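Local atomic coordinates of alginate lyase, family PL7 (Zobellia galactanivorans, PDB entry 4BE3), a protein that cleaves the polysaccharide alginate by an exolytic mode of action, as a lyase of family PL7. Residues A[49-54]-A[64-69]; A[103-108]-A[258-263]. One frame throughout, in Å; residues are numbered along the deposited sequence.

Contact 1. Residues A[49-54]-A[64-69]; sequences FKTPNS and TRTELG. With SRT (S,R meso-tartaric acid), chain C.
Thr-66 has its hydroxyl anti to the carbonyl carbon (chi1 -67°), which aims OG1 across at Lys-50, while the first torsion of Phe-49, with CG beside the backbone N, turns its ring toward Thr-66 and Leu-68. Thr-66 OG1 donates to Lys-50 O at 2.6 Å; it approaches from above the carbonyl plane, 43° out of it, rather than along a lone pair. This is the one direct hydrogen bond between 49-54 and 64-69, and the strand axes stay 5.9 Å apart at 148°, so the strands run roughly antiparallel without ladder pairing. Phe-49 CD2 comes obliquely to Thr-66 O at 3.3 Å, and the ring edge takes Leu-68, with Phe-49 CE2 3.6 Å from Leu-68 CG. At the other end the side chains of Thr-51 and Thr-64 cross obliquely. Beyond them, two waters link Asn-53 O to the backbone N and hydroxyl of Thr-64, whose OG1 also meets Gly-55 N. On the side turned from Phe-49, Arg-65 NH1 binds Glu-67 OE1 at 2.8 Å with the oxygen in the guanidinium plane, which limits the rotation of that group. Tartrate O3 lies 3.3 Å above one guanidinium face; Tyr-261 makes a cation-pi contact from the opposite side, and Glu-67 has a second salt bridge to Lys-257. The contact joins the two sheets of the PL7 jelly-roll sandwich: strand 44-52 belongs to one, strand 65-70 to the other. Phe-49 also meets Phe-36, Phe-300 and Ile-16 of strand 14-17, and Pro-52 packs on helix 286-291.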
ATOM      1  N   PHE A  49      23.111  -3.860  12.134  1.00 21.38           N
ATOM      2  CA  PHE A  49      22.702  -5.129  11.725  1.00 22.84           C
ATOM      3  C   PHE A  49      24.021  -5.908  11.473  1.00 23.54           C
ATOM      4  O   PHE A  49      24.903  -5.390  10.666  1.00 23.73           O
ATOM      5  CB  PHE A  49      22.016  -5.032  10.340  1.00 20.89           C
ATOM      6  CG  PHE A  49      20.685  -4.255  10.419  1.00 22.85           C
ATOM      7  CD1 PHE A  49      20.691  -2.864  10.401  1.00 20.38           C
ATOM      8  CD2 PHE A  49      19.470  -4.975  10.512  1.00 21.21           C
ATOM      9  CE1 PHE A  49      19.458  -2.118  10.555  1.00 23.02           C
ATOM     10  CE2 PHE A  49      18.247  -4.273  10.600  1.00 21.77           C
ATOM     11  CZ  PHE A  49      18.262  -2.857  10.584  1.00 23.40           C
ATOM     12  N   LYS A  50      24.164  -7.053  12.125  1.00 24.14           N
ATOM     13  CA  LYS A  50      25.442  -7.763  12.014  1.00 23.28           C
ATOM     14  C   LYS A  50      25.059  -9.197  11.706  1.00 27.13           C
ATOM     15  O   LYS A  50      24.045  -9.735  12.247  1.00 24.78           O
ATOM     16  CB  LYS A  50      26.157  -7.610  13.302  1.00 24.90           C
ATOM     17  CG  LYS A  50      27.602  -8.285  13.257  1.00 27.54           C
ATOM     18  CD  LYS A  50      28.240  -8.185  14.660  1.00 29.16           C
ATOM     19  CE  LYS A  50      29.690  -8.690  14.504  1.00 30.48           C
ATOM     20  NZ  LYS A  50      30.459  -8.434  15.764  1.00 32.86           N
ATOM     21  N   THR A  51      25.782  -9.820  10.775  1.00 23.03           N
ATOM     22  CA  THR A  51      25.436 -11.203  10.444  1.00 23.78           C
ATOM     23  C   THR A  51      26.705 -11.965   9.976  1.00 24.35           C
ATOM     24  O   THR A  51      27.522 -11.397   9.254  1.00 23.16           O
ATOM     25  CB  THR A  51      24.361 -11.219   9.322  1.00 29.11           C
ATOM     26  OG1 THR A  51      24.028 -12.551   8.949  1.00 34.65           O
ATOM     27  CG2 THR A  51      24.880 -10.512   7.987  1.00 25.59           C
ATOM     28  N   PRO A  52      26.778 -13.240  10.274  1.00 23.42           N
ATOM     29  CA  PRO A  52      28.019 -13.941   9.825  1.00 21.38           C
ATOM     30  C   PRO A  52      27.862 -14.367   8.374  1.00 23.29           C
ATOM     31  O   PRO A  52      26.765 -14.223   7.771  1.00 23.75           O
ATOM     32  CB  PRO A  52      27.984 -15.226  10.772  1.00 25.47           C
ATOM     33  CG  PRO A  52      26.461 -15.510  10.867  1.00 24.76           C
ATOM     34  CD  PRO A  52      25.898 -14.131  11.057  1.00 25.28           C
ATOM     35  N   ASN A  53      28.952 -14.936   7.809  1.00 21.92           N
ATOM     36  CA  ASN A  53      28.855 -15.442   6.477  1.00 24.18           C
ATOM     37  C   ASN A  53      27.990 -16.724   6.366  1.00 24.38           C
ATOM     38  O   ASN A  53      27.342 -16.963   5.365  1.00 25.48           O
ATOM     39  CB  ASN A  53      30.354 -15.856   6.086  1.00 25.09           C
ATOM     40  CG  ASN A  53      31.250 -14.650   5.726  1.00 24.73           C
ATOM     41  OD1 ASN A  53      30.821 -13.479   5.706  1.00 22.95           O
ATOM     42  ND2 ASN A  53      32.579 -14.988   5.441  1.00 25.92           N
ATOM     43  N   SER A  54      27.972 -17.522   7.476  1.00 26.09           N
ATOM     44  CA  SER A  54      27.179 -18.705   7.438  1.00 27.00           C
ATOM     45  C   SER A  54      26.440 -18.839   8.803  1.00 29.74           C
ATOM     46  O   SER A  54      27.067 -19.095   9.826  1.00 33.13           O
ATOM     47  CB  SER A  54      28.117 -19.914   7.114  1.00 30.55           C
ATOM     48  OG  SER A  54      27.377 -21.094   7.301  1.00 32.84           O
ATOM     49  N   THR A  64      23.130 -15.591   4.468  1.00 22.45           N
ATOM     50  CA  THR A  64      22.628 -15.304   5.787  1.00 22.53           C
ATOM     51  C   THR A  64      22.356 -13.824   5.892  1.00 23.36           C
ATOM     52  O   THR A  64      22.994 -12.964   5.153  1.00 23.35           O
ATOM     53  CB  THR A  64      23.762 -15.672   6.752  1.00 26.18           C
ATOM     54  OG1 THR A  64      23.966 -17.124   6.579  1.00 28.35           O
ATOM     55  CG2 THR A  64      23.345 -15.371   8.216  1.00 25.10           C
ATOM     56  N   ARG A  65      21.323 -13.464   6.689  1.00 23.28           N
ATOM     57  CA  ARG A  65      21.053 -11.979   6.770  1.00 20.05           C
ATOM     58  C   ARG A  65      20.655 -11.647   8.225  1.00 25.82           C
ATOM     59  O   ARG A  65      20.169 -12.541   8.929  1.00 24.89           O
ATOM     60  CB  ARG A  65      19.887 -11.604   5.818  1.00 21.43           C
ATOM     61  CG  ARG A  65      18.504 -12.112   6.299  1.00 24.14           C
ATOM     62  CD  ARG A  65      17.456 -11.979   5.191  1.00 24.24           C
ATOM     63  NE  ARG A  65      17.656 -13.079   4.189  1.00 25.95           N
ATOM     64  CZ  ARG A  65      17.352 -12.932   2.918  1.00 26.23           C
ATOM     65  NH1 ARG A  65      17.069 -11.675   2.445  1.00 24.70           N
ATOM     66  NH2 ARG A  65      17.340 -13.967   2.084  1.00 27.64           N
ATOM     67  N   THR A  66      20.846 -10.388   8.597  1.00 21.09           N
ATOM     68  CA  THR A  66      20.068  -9.813   9.742  1.00 23.60           C
ATOM     69  C   THR A  66      19.385  -8.660   9.069  1.00 22.43           C
ATOM     70  O   THR A  66      20.099  -7.649   8.669  1.00 22.26           O
ATOM     71  CB  THR A  66      21.008  -9.333  10.802  1.00 23.65           C
ATOM     72  OG1 THR A  66      21.672 -10.481  11.371  1.00 25.22           O
ATOM     73  CG2 THR A  66      20.169  -8.632  11.910  1.00 26.74           C
ATOM     74  N   GLU A  67      18.064  -8.763   8.771  1.00 22.70           N
ATOM     75  CA  GLU A  67      17.537  -7.742   7.795  1.00 21.36           C
ATOM     76  C   GLU A  67      16.017  -7.587   8.128  1.00 22.34           C
ATOM     77  O   GLU A  67      15.303  -8.625   8.358  1.00 22.86           O
ATOM     78  CB  GLU A  67      17.683  -8.392   6.371  1.00 21.74           C
ATOM     79  CG  GLU A  67      17.377  -7.379   5.255  1.00 22.53           C
ATOM     80  CD  GLU A  67      17.473  -7.995   3.878  1.00 23.77           C
ATOM     81  OE1 GLU A  67      17.060  -9.195   3.677  1.00 24.88           O
ATOM     82  OE2 GLU A  67      17.890  -7.227   2.987  1.00 24.58           O
ATOM     83  N   LEU A  68      15.587  -6.360   8.001  1.00 21.08           N
ATOM     84  CA  LEU A  68      14.096  -6.067   8.174  1.00 21.53           C
ATOM     85  C   LEU A  68      13.352  -6.405   6.921  1.00 24.32           C
ATOM     86  O   LEU A  68      13.918  -6.204   5.795  1.00 22.21           O
ATOM     87  CB  LEU A  68      14.006  -4.581   8.384  1.00 21.01           C
ATOM     88  CG  LEU A  68      14.792  -4.017   9.510  1.00 22.62           C
ATOM     89  CD1 LEU A  68      14.410  -2.502   9.568  1.00 21.28           C
ATOM     90  CD2 LEU A  68      14.336  -4.650  10.865  1.00 23.94           C
ATOM     91  N   GLY A  69      12.061  -6.774   6.990  1.00 21.05           N
ATOM     92  CA  GLY A  69      11.234  -6.896   5.794  1.00 21.90           C
ATOM     93  C   GLY A  69       9.980  -6.055   6.109  1.00 22.64           C
ATOM     94  O   GLY A  69       9.424  -6.125   7.260  1.00 23.30           O
TER
HETATM   95  O1  SRT C 400      13.687 -13.966   0.913  0.60 26.28           O
HETATM   96  O11 SRT C 400      13.847 -11.706   1.338  0.60 25.45           O
HETATM   97  C1  SRT C 400      13.496 -12.886   1.538  0.60 26.27           C
HETATM   98  C2  SRT C 400      12.836 -12.835   2.873  0.60 32.90           C
HETATM   99  O2  SRT C 400      11.829 -11.826   3.106  0.60 26.15           O
HETATM  100  C3  SRT C 400      13.129 -13.954   3.839  0.60 28.52           C
HETATM  101  O3  SRT C 400      14.244 -13.297   4.271  0.60 24.81           O
HETATM  102  C4  SRT C 400      12.138 -14.294   4.860  0.60 31.08           C
HETATM  103  O4  SRT C 400      12.291 -13.981   6.036  0.60 31.20           O
HETATM  104  O41 SRT C 400      11.054 -14.768   4.526  0.60 30.58           O
HETATM  105  O   HOH W   1      25.868 -15.319   3.582  1.00 22.48           O
HETATM  106  O   HOH W   2      25.024 -18.395   4.366  1.00 25.83           O

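Contact 2. Residues A[103-108]-A[258-263]; sequences YSVVVG and LGAYNQ
Ser-104 O is gripped by two donors: Gln-263 N at 3.0 Å, which comes from above the carbonyl plane, and a water. The same water donates to Asn-262 OD1 at 2.7 Å, so it ties the start of strand 104-108 to the end of strand 260-262. Asn-262 is fixed at both ends of its amide, because OD1 also receives Thr-264 N and ND2 bonds to Asn-53 OD1 and Pro-52 O. The strands are antiparallel neighbours, their axes 4.6 Å apart at 148°. Val-106 and Tyr-261 form a hydrogen-bonded pair, with Val-106 N to Tyr-261 O at 2.8 Å and nearly straight (174°), and Tyr-261 N returning to Val-106 O in the carbonyl plane. Val-105 and Asn-262 make the adjoining non-hydrogen-bonded pair. The ladder then gives way at Gly-259, whose backbone angles call for glycine and where the chain turns a corner; there Val-107 CA still offers a CA-H...O contact to Gly-259 O at 3.4 Å. Val-106 and Tyr-261 lie side by side, CB to CB 3.8 Å. The Gln-263 chain, bent at chi2 (-66°), crosses Val-106 so that CD reaches Val-106 CG2 at 3.6 Å. Cutting Gln-263 back to an alanine would probably open a gap over that methyl, which would lose the cover of CG and CD. Val-105 CG2 meets Ala-260 CB at 4.0 Å, and both residues pack on Val-298 of strand 295-306, whereas Val-106 meets Phe-124 of strand 121-126, the partner on the far edge of 104-112.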
ATOM      1  N   TYR A 103      32.764 -10.497  -0.798  1.00 18.03           N
ATOM      2  CA  TYR A 103      33.137  -9.317  -0.042  1.00 17.43           C
ATOM      3  C   TYR A 103      32.038  -8.252  -0.131  1.00 19.57           C
ATOM      4  O   TYR A 103      32.351  -7.076   0.036  1.00 17.39           O
ATOM      5  CB  TYR A 103      34.436  -8.660  -0.590  1.00 17.91           C
ATOM      6  CG  TYR A 103      35.523  -9.702  -0.963  1.00 18.82           C
ATOM      7  CD1 TYR A 103      36.041 -10.597  -0.030  1.00 21.52           C
ATOM      8  CD2 TYR A 103      35.963  -9.692  -2.298  1.00 18.77           C
ATOM      9  CE1 TYR A 103      37.046 -11.508  -0.487  1.00 19.76           C
ATOM     10  CE2 TYR A 103      36.992 -10.552  -2.704  1.00 19.94           C
ATOM     11  CZ  TYR A 103      37.427 -11.455  -1.825  1.00 21.59           C
ATOM     12  OH  TYR A 103      38.453 -12.316  -2.330  1.00 24.02           O
ATOM     13  N   SER A 104      30.803  -8.713  -0.264  1.00 18.32           N
ATOM     14  CA  SER A 104      29.756  -7.647  -0.403  1.00 16.00           C
ATOM     15  C   SER A 104      28.585  -7.912   0.584  1.00 19.25           C
ATOM     16  O   SER A 104      28.405  -9.010   1.154  1.00 18.59           O
ATOM     17  CB  SER A 104      29.156  -7.705  -1.834  1.00 16.44           C
ATOM     18  OG  SER A 104      28.353  -8.822  -2.231  1.00 19.46           O
ATOM     19  N   VAL A 105      27.765  -6.916   0.663  1.00 16.59           N
ATOM     20  CA  VAL A 105      26.567  -6.997   1.602  1.00 16.54           C
ATOM     21  C   VAL A 105      25.471  -6.181   0.940  1.00 17.74           C
ATOM     22  O   VAL A 105      25.739  -5.117   0.330  1.00 17.12           O
ATOM     23  CB  VAL A 105      26.923  -6.449   3.016  1.00 17.91           C
ATOM     24  CG1 VAL A 105      27.421  -4.995   3.011  1.00 17.75           C
ATOM     25  CG2 VAL A 105      25.682  -6.506   3.940  1.00 18.82           C
ATOM     26  N   VAL A 106      24.225  -6.694   0.959  1.00 16.77           N
ATOM     27  CA  VAL A 106      23.110  -5.870   0.362  1.00 14.51           C
ATOM     28  C   VAL A 106      22.481  -5.135   1.559  1.00 16.10           C
ATOM     29  O   VAL A 106      22.172  -5.720   2.615  1.00 17.35           O
ATOM     30  CB  VAL A 106      22.133  -6.950  -0.238  1.00 15.71           C
ATOM     31  CG1 VAL A 106      20.751  -6.277  -0.590  1.00 15.75           C
ATOM     32  CG2 VAL A 106      22.783  -7.342  -1.634  1.00 15.90           C
ATOM     33  N   VAL A 107      22.257  -3.842   1.310  1.00 15.80           N
ATOM     34  CA  VAL A 107      21.883  -2.874   2.331  1.00 17.14           C
ATOM     35  C   VAL A 107      20.451  -2.303   2.085  1.00 18.07           C
ATOM     36  O   VAL A 107      19.960  -1.564   2.954  1.00 19.72           O
ATOM     37  CB  VAL A 107      22.850  -1.703   2.439  1.00 17.65           C
ATOM     38  CG1 VAL A 107      24.197  -2.292   2.857  1.00 17.14           C
ATOM     39  CG2 VAL A 107      22.991  -0.932   1.103  1.00 17.68           C
ATOM     40  N   GLY A 108      19.840  -2.680   0.989  1.00 17.31           N
ATOM     41  CA  GLY A 108      18.377  -2.362   0.724  1.00 16.03           C
ATOM     42  C   GLY A 108      17.876  -3.098  -0.473  1.00 19.94           C
ATOM     43  O   GLY A 108      18.703  -3.442  -1.387  1.00 18.51           O
ATOM     44  N   LEU A 258      15.672  -4.048   4.356  1.00 18.96           N
ATOM     45  CA  LEU A 258      16.779  -3.126   4.724  1.00 20.09           C
ATOM     46  C   LEU A 258      17.523  -3.826   5.804  1.00 21.85           C
ATOM     47  O   LEU A 258      16.892  -4.359   6.812  1.00 23.24           O
ATOM     48  CB  LEU A 258      16.121  -1.838   5.275  1.00 22.21           C
ATOM     49  CG  LEU A 258      17.124  -0.794   5.792  1.00 22.02           C
ATOM     50  CD1 LEU A 258      16.512   0.655   5.528  1.00 21.38           C
ATOM     51  CD2 LEU A 258      17.413  -0.891   7.289  1.00 20.57           C
ATOM     52  N   GLY A 259      18.891  -3.708   5.794  1.00 20.50           N
ATOM     53  CA  GLY A 259      19.698  -4.226   6.919  1.00 18.66           C
ATOM     54  C   GLY A 259      21.054  -4.739   6.355  1.00 20.06           C
ATOM     55  O   GLY A 259      21.677  -3.989   5.557  1.00 19.82           O
ATOM     56  N   ALA A 260      21.467  -5.950   6.793  1.00 22.45           N
ATOM     57  CA  ALA A 260      22.722  -6.556   6.313  1.00 22.23           C
ATOM     58  C   ALA A 260      22.404  -7.942   5.773  1.00 22.70           C
ATOM     59  O   ALA A 260      22.280  -8.898   6.540  1.00 21.88           O
ATOM     60  CB  ALA A 260      23.713  -6.619   7.456  1.00 20.62           C
ATOM     61  N   TYR A 261      22.328  -8.062   4.442  1.00 18.94           N
ATOM     62  CA  TYR A 261      22.041  -9.373   3.823  1.00 19.63           C
ATOM     63  C   TYR A 261      23.405  -9.730   3.237  1.00 19.64           C
ATOM     64  O   TYR A 261      23.828  -9.145   2.202  1.00 18.47           O
ATOM     65  CB  TYR A 261      21.004  -9.089   2.718  1.00 19.53           C
ATOM     66  CG  TYR A 261      20.661 -10.306   1.845  1.00 18.38           C
ATOM     67  CD1 TYR A 261      20.915 -11.626   2.273  1.00 20.09           C
ATOM     68  CD2 TYR A 261      20.000 -10.065   0.603  1.00 20.24           C
ATOM     69  CE1 TYR A 261      20.472 -12.705   1.452  1.00 22.62           C
ATOM     70  CE2 TYR A 261      19.592 -11.137  -0.181  1.00 20.78           C
ATOM     71  CZ  TYR A 261      19.824 -12.394   0.244  1.00 22.48           C
ATOM     72  OH  TYR A 261      19.391 -13.427  -0.577  1.00 27.28           O
ATOM     73  N   ASN A 262      24.068 -10.635   3.895  1.00 20.65           N
ATOM     74  CA  ASN A 262      25.520 -10.941   3.586  1.00 21.34           C
ATOM     75  C   ASN A 262      25.582 -11.684   2.302  1.00 21.73           C
ATOM     76  O   ASN A 262      24.956 -12.709   2.216  1.00 27.81           O
ATOM     77  CB  ASN A 262      26.041 -11.795   4.684  1.00 20.89           C
ATOM     78  CG  ASN A 262      27.598 -11.806   4.698  1.00 21.72           C
ATOM     79  OD1 ASN A 262      28.201 -11.329   3.722  1.00 20.58           O
ATOM     80  ND2 ASN A 262      28.178 -12.279   5.766  1.00 21.78           N
ATOM     81  N   GLN A 263      26.355 -11.219   1.279  1.00 17.85           N
ATOM     82  CA  GLN A 263      26.378 -12.060   0.092  1.00 16.63           C
ATOM     83  C   GLN A 263      27.672 -12.881   0.086  1.00 20.30           C
ATOM     84  O   GLN A 263      27.884 -13.613  -0.878  1.00 20.65           O
ATOM     85  CB  GLN A 263      26.545 -11.150  -1.129  1.00 19.67           C
ATOM     86  CG  GLN A 263      25.415 -10.082  -1.147  1.00 19.07           C
ATOM     87  CD  GLN A 263      24.056 -10.737  -1.363  1.00 19.63           C
ATOM     88  OE1 GLN A 263      23.180 -10.742  -0.379  1.00 24.77           O
ATOM     89  NE2 GLN A 263      23.787 -11.243  -2.504  1.00 17.41           N
TER
HETATM   90  O   HOH W   3      30.372  -9.907   3.013  1.00 18.49           O

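Contact 1 and contact 2 have centres 7 Å apart and meet because strands 65-70 and 260-262 are neighbours in one sheet. Two probable hydrogen bonds join them, Leu-68 N to Leu-258 O at 2.7 Å and Thr-64 O to Asn-262 N at 2.9 Å, one on each side of the corner at Gly-259. Contact 2 continues the sheet to 104-112, nearer the chain centre, while contact 1 leads to the other layer. Contact 1 reaches the ligand, Arg-65 NH1 lying 3.4 Å from tartrate O11; contact 2 lies one shell back, Tyr-261 against that guanidinium, about 6 Å from the ligand at the nearest atoms. Thr-60, Tyr-255 and Lys-257 hydrogen-bond the tartrate, consistent with a carboxylate-binding site.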